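Local coordinates for protein sulfur oxygenase/reductase (PDB 6QPA) that probably catalyses the oxygen-dependent oxidation and reduction of elemental sulfur at a mononuclear iron site, at residues E4-A9 / Y79-D84; Y118-K123 / I198-G203. All coordinates share one frame; numbering follows the deposited sequence.

Contact 1 (E4-A9 / Y79-D84)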
loop_
_atom_site.group_PDB
_atom_site.type_symbol
_atom_site.label_atom_id
_atom_site.label_comp_id
_atom_site.label_asym_id
_atom_site.label_seq_id
_atom_site.Cartn_x
_atom_site.Cartn_y
_atom_site.Cartn_z
ATOM N N GLU A 4 -58.956 -42.922 -6.406
ATOM C CA GLU A 4 -58.104 -42.894 -5.214
ATOM C C GLU A 4 -58.108 -41.511 -4.540
ATOM O O GLU A 4 -57.828 -40.487 -5.185
ATOM C CB GLU A 4 -56.671 -43.323 -5.581
ATOM C CG GLU A 4 -55.582 -43.020 -4.540
ATOM C CD GLU A 4 -55.262 -44.199 -3.613
ATOM O OE1 GLU A 4 -55.541 -44.100 -2.387
ATOM O OE2 GLU A 4 -54.719 -45.213 -4.112
ATOM N N ASN A 5 -58.457 -41.484 -3.249
ATOM C CA ASN A 5 -58.340 -40.289 -2.414
ATOM C C ASN A 5 -57.298 -40.591 -1.345
ATOM O O ASN A 5 -57.633 -41.082 -0.254
ATOM C CB ASN A 5 -59.682 -39.897 -1.794
ATOM C CG ASN A 5 -60.685 -41.045 -1.779
ATOM O OD1 ASN A 5 -60.644 -41.934 -2.633
ATOM N ND2 ASN A 5 -61.604 -41.022 -0.810
ATOM N N PRO A 6 -56.020 -40.338 -1.610
ATOM C CA PRO A 6 -55.000 -40.617 -0.592
ATOM C C PRO A 6 -55.032 -39.590 0.527
ATOM O O PRO A 6 -55.631 -38.517 0.431
ATOM C CB PRO A 6 -53.689 -40.568 -1.380
ATOM C CG PRO A 6 -53.972 -39.639 -2.515
ATOM C CD PRO A 6 -55.424 -39.880 -2.880
ATOM N N ILE A 7 -54.329 -39.944 1.592
ATOM C CA ILE A 7 -54.122 -39.117 2.770
ATOM C C ILE A 7 -52.735 -38.490 2.658
ATOM O O ILE A 7 -51.778 -39.154 2.243
ATOM C CB ILE A 7 -54.241 -39.995 4.039
ATOM C CG1 ILE A 7 -55.646 -40.598 4.178
ATOM C CG2 ILE A 7 -53.816 -39.262 5.284
ATOM C CD1 ILE A 7 -56.741 -39.616 4.051
ATOM N N ILE A 8 -52.599 -37.234 3.057
ATOM C CA ILE A 8 -51.303 -36.571 3.008
ATOM C C ILE A 8 -50.949 -36.178 4.426
ATOM O O ILE A 8 -51.712 -35.460 5.083
ATOM C CB ILE A 8 -51.294 -35.347 2.080
ATOM C CG1 ILE A 8 -51.729 -35.745 0.674
ATOM C CG2 ILE A 8 -49.848 -34.757 1.970
ATOM C CD1 ILE A 8 -51.669 -34.587 -0.311
ATOM N N ALA A 9 -49.819 -36.683 4.910
ATOM C CA ALA A 9 -49.236 -36.210 6.154
ATOM C C ALA A 9 -48.216 -35.134 5.820
ATOM O O ALA A 9 -47.366 -35.325 4.938
ATOM C CB ALA A 9 -48.594 -37.358 6.949
ATOM N N TYR A 79 -44.333 -33.432 2.504
ATOM C CA TYR A 79 -45.526 -34.233 2.271
ATOM C C TYR A 79 -45.121 -35.686 2.171
ATOM O O TYR A 79 -44.230 -36.017 1.392
ATOM C CB TYR A 79 -46.241 -33.882 0.965
ATOM C CG TYR A 79 -46.841 -32.513 0.816
ATOM C CD1 TYR A 79 -46.498 -31.467 1.656
ATOM C CD2 TYR A 79 -47.742 -32.266 -0.214
ATOM C CE1 TYR A 79 -47.046 -30.211 1.484
ATOM C CE2 TYR A 79 -48.303 -31.022 -0.397
ATOM C CZ TYR A 79 -47.955 -29.991 0.448
ATOM O OH TYR A 79 -48.520 -28.744 0.242
ATOM N N THR A 80 -45.789 -36.557 2.906
ATOM C CA THR A 80 -45.770 -37.975 2.582
ATOM C C THR A 80 -47.201 -38.400 2.320
ATOM O O THR A 80 -48.119 -37.974 3.021
ATOM C CB THR A 80 -45.130 -38.852 3.678
ATOM O OG1 THR A 80 -45.782 -38.617 4.921
ATOM C CG2 THR A 80 -43.615 -38.534 3.806
ATOM N N VAL A 81 -47.384 -39.172 1.260
ATOM C CA VAL A 81 -48.699 -39.492 0.718
ATOM C C VAL A 81 -48.955 -40.986 0.902
ATOM O O VAL A 81 -48.083 -41.817 0.604
ATOM C CB VAL A 81 -48.774 -39.054 -0.756
ATOM C CG1 VAL A 81 -50.189 -39.224 -1.309
ATOM C CG2 VAL A 81 -48.291 -37.571 -0.855
ATOM N N TRP A 82 -50.147 -41.324 1.396
ATOM C CA TRP A 82 -50.437 -42.643 1.945
ATOM C C TRP A 82 -51.795 -43.138 1.478
ATOM O O TRP A 82 -52.726 -42.351 1.282
ATOM C CB TRP A 82 -50.439 -42.616 3.489
ATOM C CG TRP A 82 -49.138 -42.178 4.017
ATOM C CD1 TRP A 82 -48.755 -40.893 4.320
ATOM C CD2 TRP A 82 -48.003 -43.003 4.238
ATOM N NE1 TRP A 82 -47.453 -40.888 4.754
ATOM C CE2 TRP A 82 -46.962 -42.169 4.700
ATOM C CE3 TRP A 82 -47.762 -44.379 4.107
ATOM C CZ2 TRP A 82 -45.694 -42.668 5.032
ATOM C CZ3 TRP A 82 -46.501 -44.875 4.444
ATOM C CH2 TRP A 82 -45.492 -44.021 4.907
ATOM N N LYS A 83 -51.911 -44.463 1.365
ATOM C CA LYS A 83 -53.216 -45.061 1.104
ATOM C C LYS A 83 -54.194 -44.735 2.221
ATOM O O LYS A 83 -55.388 -44.549 1.965
ATOM C CB LYS A 83 -53.095 -46.577 0.944
ATOM C CG LYS A 83 -52.341 -47.019 -0.293
ATOM C CD LYS A 83 -52.291 -48.546 -0.401
ATOM C CE LYS A 83 -51.500 -49.001 -1.630
ATOM N NZ LYS A 83 -51.344 -50.496 -1.652
ATOM N N ASP A 84 -53.708 -44.655 3.463
ATOM C CA ASP A 84 -54.558 -44.388 4.612
ATOM C C ASP A 84 -53.689 -43.993 5.790
ATOM O O ASP A 84 -52.462 -44.127 5.757
ATOM C CB ASP A 84 -55.424 -45.602 4.961
ATOM C CG ASP A 84 -54.628 -46.892 4.992
ATOM O OD1 ASP A 84 -53.542 -46.942 5.612
ATOM O OD2 ASP A 84 -55.077 -47.859 4.358
HETATM O O HOH W 1 -44.833 -36.512 6.108
#
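A9 and T80 face each other as an antiparallel hydrogen-bonded pair, and the indole of W82 joins them on the same face of the sheet. The methyl CB of A9 lies 3.7 Å from T80 OG1. That hydroxyl sits between its own backbone N and carbonyl carbon (chi1 55°), which puts it where the indole arrives: W82 NE1 donates to T80 OG1 over 2.8 Å, the oxygen lying near the ring plane at the indole edge. A water is 2.6 Å from T80 OG1 and also meets A9 O. The opposite face is mainly apolar where the segments meet. I8 and V81, a non-hydrogen-bonded pair, lie side by side and point the same way, I8 CG1 4.2 Å from V81 CG2. The side chains of I8 and Y79 meet at a slant: I8 CG2, anti to the backbone N, comes 3.8 Å from Y79 CB, while Y79 OH bonds to H256. P6 runs alongside V81, its CB 3.7 Å from V81 CG1. Between the two faces, I7 with W82 and A9 with T80 exchange two backbone bonds each; I7 N to W82 O measures 2.9 Å at 164°. D84 then N-caps helix 85-94, its OD1 also bonded to S87 OG; this helix carries H88 and H92. The bond from NE1 gives the indole N-H a partner and is likely to limit the ring's rotation beside H88, on the face whose T80 side chain stands about 4 Å from the iron.

Contact 2 (Y118-K123 / I198-G203); sequences YFEVVK and IMKQFG
Strands 118-123 and 198-203 run antiparallel at 142°, their axes 4.3 Å apart at closest, and E120 and K200 exchange two backbone bonds, each 2.9 Å long. F119 carries much of one face. Its ring crosses Q201 obliquely, CE2 3.5 Å from Q201 CB, and CD2 lies 3.8 Å from M199 CB. The sulfur SD of M199 makes an oblique Met-aromatic contact, 5.5 Å from the centroid of the F119 ring. Replacing F119 by an alanine is likely to leave that sulfur without its aromatic partner and to open a gap beside the CB of Q201, whose amide oxygen is held by Q248. These strands belong to the curled antiparallel sheet of a fold in the dimeric alpha-beta barrel clan, and 110-125 is interrupted by a beta bulge: V122 has helical backbone angles, and V122 and K123 together stand opposite I198, V122 N bonding to I198 O and I198 N to K123 O. At the far end F202 takes the rotamer that places CG between its N and carbonyl carbon (chi1 67°), and its ring leans across the neighbouring strand. One face receives Y118 CB in a CH-pi contact, 4.2 Å from the ring centroid and offset toward the rim, while CE1 at the edge comes 3.5 Å from F119 C. The V122 and K200 side chains meet at a slant, V122 CG2 lying 3.7 Å from K200 CB.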
loop_
_atom_site.group_PDB
_atom_site.type_symbol
_atom_site.label_atom_id
_atom_site.label_comp_id
_atom_site.label_asym_id
_atom_site.label_seq_id
_atom_site.Cartn_x
_atom_site.Cartn_y
_atom_site.Cartn_z
ATOM N N TYR A 118 -52.471 -34.636 9.568
ATOM C CA TYR A 118 -53.026 -35.409 8.464
ATOM C C TYR A 118 -54.038 -34.570 7.684
ATOM O O TYR A 118 -54.842 -33.836 8.279
ATOM C CB TYR A 118 -53.718 -36.666 8.985
ATOM C CG TYR A 118 -52.806 -37.784 9.450
ATOM C CD1 TYR A 118 -52.137 -38.583 8.529
ATOM C CD2 TYR A 118 -52.662 -38.085 10.813
ATOM C CE1 TYR A 118 -51.322 -39.639 8.934
ATOM C CE2 TYR A 118 -51.842 -39.148 11.229
ATOM C CZ TYR A 118 -51.180 -39.915 10.277
ATOM O OH TYR A 118 -50.380 -40.959 10.640
ATOM N N PHE A 119 -53.999 -34.685 6.349
ATOM C CA PHE A 119 -54.851 -33.887 5.481
ATOM C C PHE A 119 -55.620 -34.763 4.511
ATOM O O PHE A 119 -55.083 -35.703 3.919
ATOM C CB PHE A 119 -54.047 -32.839 4.690
ATOM C CG PHE A 119 -53.493 -31.770 5.557
ATOM C CD1 PHE A 119 -52.306 -31.970 6.226
ATOM C CD2 PHE A 119 -54.188 -30.590 5.754
ATOM C CE1 PHE A 119 -51.801 -30.998 7.061
ATOM C CE2 PHE A 119 -53.699 -29.616 6.591
ATOM C CZ PHE A 119 -52.487 -29.820 7.245
ATOM N N GLU A 120 -56.877 -34.416 4.346
ATOM C CA GLU A 120 -57.714 -34.969 3.310
ATOM C C GLU A 120 -57.639 -34.085 2.072
ATOM O O GLU A 120 -57.646 -32.854 2.170
ATOM C CB GLU A 120 -59.153 -35.074 3.825
ATOM C CG GLU A 120 -60.176 -35.319 2.750
ATOM C CD GLU A 120 -61.606 -35.203 3.260
ATOM O OE1 GLU A 120 -61.809 -35.080 4.493
ATOM O OE2 GLU A 120 -62.519 -35.239 2.412
ATOM N N VAL A 121 -57.546 -34.718 0.909
ATOM C CA VAL A 121 -57.582 -34.002 -0.357
ATOM C C VAL A 121 -59.052 -33.823 -0.714
ATOM O O VAL A 121 -59.698 -34.743 -1.201
ATOM C CB VAL A 121 -56.804 -34.733 -1.451
ATOM C CG1 VAL A 121 -56.868 -33.935 -2.762
ATOM C CG2 VAL A 121 -55.352 -34.902 -1.021
ATOM N N VAL A 122 -59.577 -32.626 -0.450
ATOM C CA VAL A 122 -60.989 -32.322 -0.689
ATOM C C VAL A 122 -61.280 -32.288 -2.182
ATOM O O VAL A 122 -62.293 -32.816 -2.652
ATOM C CB VAL A 122 -61.352 -30.976 -0.034
ATOM C CG1 VAL A 122 -62.743 -30.565 -0.414
ATOM C CG2 VAL A 122 -61.179 -31.047 1.487
ATOM N N LYS A 123 -60.421 -31.614 -2.937
ATOM C CA LYS A 123 -60.534 -31.532 -4.375
ATOM C C LYS A 123 -59.170 -31.131 -4.919
ATOM O O LYS A 123 -58.383 -30.472 -4.230
ATOM C CB LYS A 123 -61.608 -30.528 -4.793
ATOM C CG LYS A 123 -62.193 -30.860 -6.131
ATOM C CD LYS A 123 -63.693 -30.654 -6.178
ATOM C CE LYS A 123 -64.227 -31.117 -7.534
ATOM N NZ LYS A 123 -63.493 -30.473 -8.672
ATOM N N ILE A 198 -56.926 -28.660 -2.572
ATOM C CA ILE A 198 -57.515 -28.181 -1.326
ATOM C C ILE A 198 -57.349 -29.273 -0.280
ATOM O O ILE A 198 -57.852 -30.387 -0.455
ATOM C CB ILE A 198 -58.999 -27.829 -1.500
ATOM C CG1 ILE A 198 -59.165 -26.679 -2.496
ATOM C CG2 ILE A 198 -59.618 -27.501 -0.125
ATOM C CD1 ILE A 198 -60.587 -26.482 -2.958
ATOM N N MET A 199 -56.673 -28.961 0.817
ATOM C CA MET A 199 -56.360 -29.953 1.841
ATOM C C MET A 199 -56.976 -29.523 3.158
ATOM O O MET A 199 -56.748 -28.391 3.605
ATOM C CB MET A 199 -54.854 -30.111 1.998
ATOM C CG MET A 199 -54.146 -30.567 0.746
ATOM S SD MET A 199 -52.357 -30.815 0.992
ATOM C CE MET A 199 -51.831 -29.133 1.238
ATOM N N LYS A 200 -57.674 -30.453 3.812
ATOM C CA LYS A 200 -58.404 -30.200 5.056
ATOM C C LYS A 200 -57.754 -31.006 6.173
ATOM O O LYS A 200 -57.661 -32.231 6.072
ATOM C CB LYS A 200 -59.870 -30.618 4.908
ATOM C CG LYS A 200 -60.749 -30.346 6.137
ATOM C CD LYS A 200 -62.094 -31.010 5.963
ATOM C CE LYS A 200 -63.029 -30.738 7.137
ATOM N NZ LYS A 200 -64.230 -31.609 6.943
ATOM N N GLN A 201 -57.322 -30.334 7.234
ATOM C CA GLN A 201 -56.722 -31.041 8.360
ATOM C C GLN A 201 -57.802 -31.771 9.154
ATOM O O GLN A 201 -58.792 -31.159 9.557
ATOM C CB GLN A 201 -55.973 -30.068 9.274
ATOM C CG GLN A 201 -55.407 -30.801 10.503
ATOM C CD GLN A 201 -54.814 -29.906 11.580
ATOM O OE1 GLN A 201 -54.920 -30.224 12.763
ATOM N NE2 GLN A 201 -54.184 -28.785 11.181
ATOM N N PHE A 202 -57.620 -33.081 9.384
ATOM C CA PHE A 202 -58.575 -33.845 10.180
ATOM C C PHE A 202 -57.923 -34.594 11.337
ATOM O O PHE A 202 -58.617 -35.325 12.038
ATOM C CB PHE A 202 -59.382 -34.833 9.302
ATOM C CG PHE A 202 -58.554 -35.962 8.709
ATOM C CD1 PHE A 202 -57.862 -35.795 7.512
ATOM C CD2 PHE A 202 -58.474 -37.187 9.351
ATOM C CE1 PHE A 202 -57.099 -36.830 6.968
ATOM C CE2 PHE A 202 -57.713 -38.235 8.818
ATOM C CZ PHE A 202 -57.016 -38.052 7.623
ATOM N N GLY A 203 -56.628 -34.423 11.571
ATOM C CA GLY A 203 -55.980 -35.067 12.699
ATOM C C GLY A 203 -54.486 -34.827 12.640
ATOM O O GLY A 203 -53.974 -34.215 11.693
#

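Contacts 1 and 2, with centres about 10 Å apart, occupy four strands that lie next to one another in one antiparallel sheet, in the order 74-82, 7-15, 110-125, 193-204. The central seam is closed by a probable hydrogen bond from F119 N to I8 O, 2.7 Å. On one face I8 CD1 packs on V121 CG2 at 3.8 Å, and Y79 OH approaches M199 CE at 3.5 Å. On the other, I7 CG2 lies 3.7 Å from Y118 CD1. This second face borders the iron site formed by H88, H92 and E116. W82 of contact 1 and Y118 of contact 2 both touch H88, and Y118 OH is hydrogen-bonded to H88 ND1 and E89, so each contact contributes a second-shell neighbour to the same iron ligand.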